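PDB 3PN9: proline dipeptidase from Streptococcus pneumoniae, which probably hydrolyses dipeptides that end in proline, this chain corresponding to the N-terminal domain of the creatinase/prolidase family. Local coordinates for residues A[20-34]-A[40-52]. Sequence-based numbering, arbitrary orientation.
Sequences DVAVVSDPVTINYLT and PHERQMFLFVLAD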
loop_
_atom_site.group_PDB
_atom_site.type_symbol
_atom_site.label_atom_id
_atom_site.label_comp_id
_atom_site.label_asym_id
_atom_site.label_seq_id
_atom_site.Cartn_x
_atom_site.Cartn_y
_atom_site.Cartn_z
ATOM N N ASP A 20 0.924 -13.021 5.106
ATOM C CA ASP A 20 1.887 -12.968 6.235
ATOM C C ASP A 20 3.336 -13.286 5.756
ATOM O O ASP A 20 4.313 -12.784 6.364
ATOM C CB ASP A 20 1.428 -14.000 7.298
ATOM C CG ASP A 20 0.021 -13.690 7.752
ATOM O OD1 ASP A 20 -0.094 -12.607 8.308
ATOM O OD2 ASP A 20 -0.956 -14.378 7.409
ATOM N N VAL A 21 3.483 -14.070 4.658
ATOM C CA VAL A 21 4.801 -14.338 4.212
ATOM C C VAL A 21 4.770 -14.842 2.770
ATOM O O VAL A 21 3.799 -15.416 2.271
ATOM C CB VAL A 21 5.471 -15.446 5.190
ATOM C CG1 VAL A 21 4.635 -16.713 5.106
ATOM C CG2 VAL A 21 6.909 -15.823 4.745
ATOM N N ALA A 22 5.858 -14.574 2.085
ATOM C CA ALA A 22 6.042 -15.192 0.742
ATOM C C ALA A 22 7.231 -16.165 0.844
ATOM O O ALA A 22 8.321 -15.778 1.275
ATOM C CB ALA A 22 6.423 -14.110 -0.304
ATOM N N VAL A 23 7.065 -17.327 0.246
ATOM C CA VAL A 23 8.050 -18.339 0.337
ATOM C C VAL A 23 8.562 -18.541 -1.091
ATOM O O VAL A 23 7.863 -19.073 -1.962
ATOM C CB VAL A 23 7.469 -19.736 0.850
ATOM C CG1 VAL A 23 8.657 -20.747 0.958
ATOM C CG2 VAL A 23 6.738 -19.504 2.209
ATOM N N VAL A 24 9.841 -18.259 -1.275
ATOM C CA VAL A 24 10.456 -18.392 -2.570
ATOM C C VAL A 24 11.303 -19.649 -2.539
ATOM O O VAL A 24 12.213 -19.769 -1.665
ATOM C CB VAL A 24 11.401 -17.168 -2.835
ATOM C CG1 VAL A 24 11.928 -17.200 -4.248
ATOM C CG2 VAL A 24 10.536 -15.843 -2.672
ATOM N N SER A 25 11.024 -20.566 -3.447
ATOM C CA SER A 25 11.614 -21.906 -3.425
ATOM C C SER A 25 12.480 -22.081 -4.659
ATOM O O SER A 25 13.307 -22.997 -4.767
ATOM C CB SER A 25 10.491 -22.938 -3.397
ATOM O OG SER A 25 9.603 -22.819 -4.558
ATOM N N ASP A 26 12.298 -21.229 -5.670
ATOM C CA ASP A 26 13.026 -21.484 -6.995
ATOM C C ASP A 26 14.414 -20.805 -6.885
ATOM O O ASP A 26 14.480 -19.595 -6.583
ATOM C CB ASP A 26 12.149 -20.805 -8.156
ATOM C CG ASP A 26 12.757 -21.088 -9.561
ATOM O OD1 ASP A 26 13.985 -21.397 -9.655
ATOM O OD2 ASP A 26 11.971 -21.080 -10.525
ATOM N N PRO A 27 15.553 -21.548 -6.994
ATOM C CA PRO A 27 16.860 -20.948 -6.837
ATOM C C PRO A 27 17.067 -19.753 -7.821
ATOM O O PRO A 27 17.750 -18.774 -7.509
ATOM C CB PRO A 27 17.805 -22.082 -7.316
ATOM C CG PRO A 27 17.009 -23.378 -6.730
ATOM C CD PRO A 27 15.628 -23.011 -7.259
ATOM N N VAL A 28 16.455 -19.873 -8.980
ATOM C CA VAL A 28 16.486 -18.750 -9.971
ATOM C C VAL A 28 15.789 -17.526 -9.421
ATOM O O VAL A 28 16.326 -16.414 -9.503
ATOM C CB VAL A 28 15.951 -19.193 -11.351
ATOM C CG1 VAL A 28 15.784 -17.938 -12.313
ATOM C CG2 VAL A 28 16.920 -20.218 -12.031
ATOM N N THR A 29 14.639 -17.673 -8.775
ATOM C CA THR A 29 13.980 -16.514 -8.219
ATOM C C THR A 29 14.745 -15.981 -7.028
ATOM O O THR A 29 14.855 -14.738 -6.797
ATOM C CB THR A 29 12.521 -16.853 -7.768
ATOM O OG1 THR A 29 11.855 -17.540 -8.816
ATOM C CG2 THR A 29 11.776 -15.582 -7.348
ATOM N N ILE A 30 15.262 -16.898 -6.184
ATOM C CA ILE A 30 16.012 -16.413 -5.072
ATOM C C ILE A 30 17.220 -15.565 -5.539
ATOM O O ILE A 30 17.540 -14.518 -4.954
ATOM C CB ILE A 30 16.568 -17.690 -4.242
ATOM C CG1 ILE A 30 15.316 -18.337 -3.550
ATOM C CG2 ILE A 30 17.587 -17.133 -3.192
ATOM C CD1 ILE A 30 15.623 -19.711 -2.736
ATOM N N ASN A 31 17.906 -16.061 -6.562
ATOM C CA ASN A 31 19.037 -15.276 -7.067
ATOM C C ASN A 31 18.613 -13.915 -7.667
ATOM O O ASN A 31 19.229 -12.806 -7.369
ATOM C CB ASN A 31 19.729 -16.111 -8.161
ATOM C CG ASN A 31 20.956 -15.352 -8.715
ATOM O OD1 ASN A 31 21.703 -14.801 -7.941
ATOM N ND2 ASN A 31 21.131 -15.336 -10.015
ATOM N N TYR A 32 17.498 -13.957 -8.380
ATOM C CA TYR A 32 16.877 -12.673 -8.926
ATOM C C TYR A 32 16.595 -11.630 -7.801
ATOM O O TYR A 32 16.927 -10.434 -7.927
ATOM C CB TYR A 32 15.566 -13.034 -9.653
ATOM C CG TYR A 32 14.759 -11.813 -10.094
ATOM C CD1 TYR A 32 15.307 -10.919 -11.064
ATOM C CD2 TYR A 32 13.522 -11.564 -9.547
ATOM C CE1 TYR A 32 14.539 -9.740 -11.525
ATOM C CE2 TYR A 32 12.745 -10.435 -9.980
ATOM C CZ TYR A 32 13.294 -9.550 -10.954
ATOM O OH TYR A 32 12.518 -8.522 -11.347
ATOM N N LEU A 33 16.030 -12.086 -6.651
ATOM C CA LEU A 33 15.716 -11.204 -5.575
ATOM C C LEU A 33 16.921 -10.865 -4.722
ATOM O O LEU A 33 16.900 -9.856 -4.094
ATOM C CB LEU A 33 14.608 -11.781 -4.691
ATOM C CG LEU A 33 13.316 -12.165 -5.411
ATOM C CD1 LEU A 33 12.327 -13.029 -4.522
ATOM C CD2 LEU A 33 12.583 -10.842 -5.898
ATOM N N THR A 34 17.960 -11.685 -4.646
ATOM C CA THR A 34 18.970 -11.434 -3.573
ATOM C C THR A 34 20.359 -11.415 -4.088
ATOM O O THR A 34 21.235 -11.044 -3.367
ATOM C CB THR A 34 18.977 -12.526 -2.429
ATOM O OG1 THR A 34 19.391 -13.739 -3.043
ATOM C CG2 THR A 34 17.568 -12.703 -1.854
ATOM N N PRO A 40 20.654 -26.350 -4.665
ATOM C CA PRO A 40 20.771 -27.213 -3.434
ATOM C C PRO A 40 20.536 -28.721 -3.758
ATOM O O PRO A 40 20.612 -29.569 -2.831
ATOM C CB PRO A 40 19.643 -26.709 -2.554
ATOM C CG PRO A 40 18.528 -26.204 -3.621
ATOM C CD PRO A 40 19.300 -25.879 -4.926
ATOM N N HIS A 41 20.279 -29.043 -5.022
ATOM C CA HIS A 41 19.832 -30.387 -5.470
ATOM C C HIS A 41 18.711 -30.963 -4.642
ATOM O O HIS A 41 17.642 -30.434 -4.598
ATOM C CB HIS A 41 21.056 -31.340 -5.390
ATOM C CG HIS A 41 22.155 -30.924 -6.330
ATOM N ND1 HIS A 41 22.018 -31.001 -7.705
ATOM C CD2 HIS A 41 23.375 -30.388 -6.098
ATOM C CE1 HIS A 41 23.134 -30.576 -8.277
ATOM N NE2 HIS A 41 23.955 -30.165 -7.328
ATOM N N GLU A 42 18.977 -31.987 -3.814
ATOM C CA GLU A 42 17.879 -32.491 -2.993
ATOM C C GLU A 42 17.658 -31.771 -1.643
ATOM O O GLU A 42 16.660 -32.024 -1.002
ATOM C CB GLU A 42 18.103 -34.023 -2.754
ATOM C CG GLU A 42 19.712 -34.295 -3.123
ATOM C CD GLU A 42 19.947 -34.877 -4.630
ATOM O OE1 GLU A 42 21.121 -35.040 -5.030
ATOM O OE2 GLU A 42 18.994 -35.207 -5.402
ATOM N N ARG A 43 18.546 -30.899 -1.192
ATOM C CA ARG A 43 18.404 -30.287 0.111
ATOM C C ARG A 43 17.453 -29.074 0.036
ATOM O O ARG A 43 17.205 -28.572 -1.069
ATOM C CB ARG A 43 19.787 -29.792 0.541
ATOM C CG ARG A 43 20.726 -31.063 0.712
ATOM C CD ARG A 43 21.921 -30.626 1.505
ATOM N NE ARG A 43 22.787 -31.739 1.937
ATOM C CZ ARG A 43 23.891 -32.121 1.314
ATOM N NH1 ARG A 43 24.332 -31.517 0.195
ATOM N NH2 ARG A 43 24.597 -33.138 1.833
ATOM N N GLN A 44 16.949 -28.620 1.169
ATOM C CA GLN A 44 15.985 -27.522 1.227
ATOM C C GLN A 44 16.700 -26.165 1.206
ATOM O O GLN A 44 17.743 -25.936 1.892
ATOM C CB GLN A 44 15.080 -27.629 2.450
ATOM C CG GLN A 44 14.368 -29.086 2.521
ATOM C CD GLN A 44 13.568 -29.321 1.298
ATOM O OE1 GLN A 44 12.994 -28.338 0.686
ATOM N NE2 GLN A 44 13.439 -30.578 0.916
HETATM N N MSE A 45 16.150 -25.261 0.395
HETATM C CA MSE A 45 16.564 -23.862 0.481
HETATM C C MSE A 45 15.274 -23.047 0.251
HETATM O O MSE A 45 14.514 -23.409 -0.652
HETATM C CB MSE A 45 17.585 -23.550 -0.639
HETATM C CG MSE A 45 17.870 -21.980 -0.614
HETATM SE SE MSE A 45 19.301 -21.507 -1.834
HETATM C CE MSE A 45 18.527 -22.130 -3.587
ATOM N N PHE A 46 15.005 -22.040 1.079
ATOM C CA PHE A 46 13.881 -21.147 0.841
ATOM C C PHE A 46 14.303 -19.755 1.234
ATOM O O PHE A 46 15.063 -19.560 2.228
ATOM C CB PHE A 46 12.638 -21.484 1.722
ATOM C CG PHE A 46 12.059 -22.845 1.449
ATOM C CD1 PHE A 46 11.234 -23.046 0.361
ATOM C CD2 PHE A 46 12.392 -23.949 2.323
ATOM C CE1 PHE A 46 10.651 -24.324 0.072
ATOM C CE2 PHE A 46 11.856 -25.227 2.027
ATOM C CZ PHE A 46 10.962 -25.405 0.960
ATOM N N LEU A 47 13.770 -18.762 0.510
ATOM C CA LEU A 47 13.826 -17.358 1.071
ATOM C C LEU A 47 12.420 -17.053 1.629
ATOM O O LEU A 47 11.378 -17.227 0.940
ATOM C CB LEU A 47 14.183 -16.364 -0.074
ATOM C CG LEU A 47 14.042 -14.865 0.323
ATOM C CD1 LEU A 47 15.210 -14.645 1.273
ATOM C CD2 LEU A 47 14.178 -13.975 -0.962
ATOM N N PHE A 48 12.333 -16.676 2.903
ATOM C CA PHE A 48 11.048 -16.333 3.448
ATOM C C PHE A 48 10.979 -14.795 3.544
ATOM O O PHE A 48 11.800 -14.201 4.275
ATOM C CB PHE A 48 10.913 -16.870 4.877
ATOM C CG PHE A 48 10.871 -18.397 4.877
ATOM C CD1 PHE A 48 9.668 -19.040 4.643
ATOM C CD2 PHE A 48 12.080 -19.152 5.005
ATOM C CE1 PHE A 48 9.636 -20.469 4.606
ATOM C CE2 PHE A 48 12.026 -20.570 5.000
ATOM C CZ PHE A 48 10.790 -21.214 4.781
ATOM N N VAL A 49 10.060 -14.177 2.809
ATOM C CA VAL A 49 9.947 -12.696 2.922
ATOM C C VAL A 49 8.728 -12.503 3.809
ATOM O O VAL A 49 7.614 -12.840 3.426
ATOM C CB VAL A 49 9.694 -12.022 1.542
ATOM C CG1 VAL A 49 9.759 -10.452 1.747
ATOM C CG2 VAL A 49 10.846 -12.438 0.511
ATOM N N LEU A 50 8.980 -12.034 5.008
ATOM C CA LEU A 50 7.961 -11.866 5.992
ATOM C C LEU A 50 7.343 -10.456 5.837
ATOM O O LEU A 50 8.041 -9.551 5.408
ATOM C CB LEU A 50 8.664 -11.899 7.390
ATOM C CG LEU A 50 9.164 -13.375 7.691
ATOM C CD1 LEU A 50 10.274 -13.431 8.809
ATOM C CD2 LEU A 50 7.898 -14.165 8.172
ATOM N N ALA A 51 6.096 -10.270 6.298
ATOM C CA ALA A 51 5.387 -9.008 5.999
ATOM C C ALA A 51 6.014 -7.882 6.781
ATOM O O ALA A 51 6.109 -6.750 6.256
ATOM C CB ALA A 51 3.901 -9.083 6.367
ATOM N N ASP A 52 6.422 -8.159 8.020
ATOM C CA ASP A 52 6.745 -7.043 8.910
ATOM C C ASP A 52 8.075 -7.138 9.568
ATOM O O ASP A 52 8.309 -6.411 10.564
ATOM C CB ASP A 52 5.656 -6.913 10.054
ATOM C CG ASP A 52 4.242 -6.698 9.504
ATOM O OD1 ASP A 52 4.043 -5.963 8.465
ATOM O OD2 ASP A 52 3.287 -7.257 10.097
HETATM O O HOH W 1 15.056 -24.242 -3.333
#
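Val24 and Leu47 form a hydrogen-bonded antiparallel pair, each giving its N-H to the other's C=O; the N of Val24 meets the O of Leu47 at 2.9 Å and an N-H...O angle of 176°, with the reverse bond somewhat more bent. Together with the doubly bonded pair Ala22-Val49, this defines an antiparallel ladder between strands 21-24 and 46-50, central strands of the mixed sheet of the creatinase/prolidase N-terminal domain. The chain returns over this ladder as helix 27-34, whose axis passes 9.0 Å from that of strand 46-50. Leu47 is the main apolar contact beneath the helix: with CG swung opposite its backbone N (chi1 170°), its CD2 meets CG2 of Thr34 tip to tip at 3.7 Å, while its CB slides past CG1 of Ile30. CD1 of Ile30 also meets CG of Met45, a selenomethionine, tip to tip at 3.8 Å. A bend at its third torsion brings CE of Met45 to 3.7 Å from CG of Pro27. On the Leu47 side, helix 6-17 packs on Val49 and Leu33. On the other face of the sheet, Val23 CG1 lies 3.5 Å from CD1 of Phe46 and also touches Phe48, whose side chain runs alongside that of Val23. Helix 84-91 covers both phenylalanines through Ile88. Beyond the ladder, Glu103 accepts from the backbone N atoms of Ser25 and Asp26, at the strand-to-helix turn. Asp26 N-caps the helix: its OD1 receives the N-H of Val28 at 3.0 Å, from 40° above the carboxylate plane.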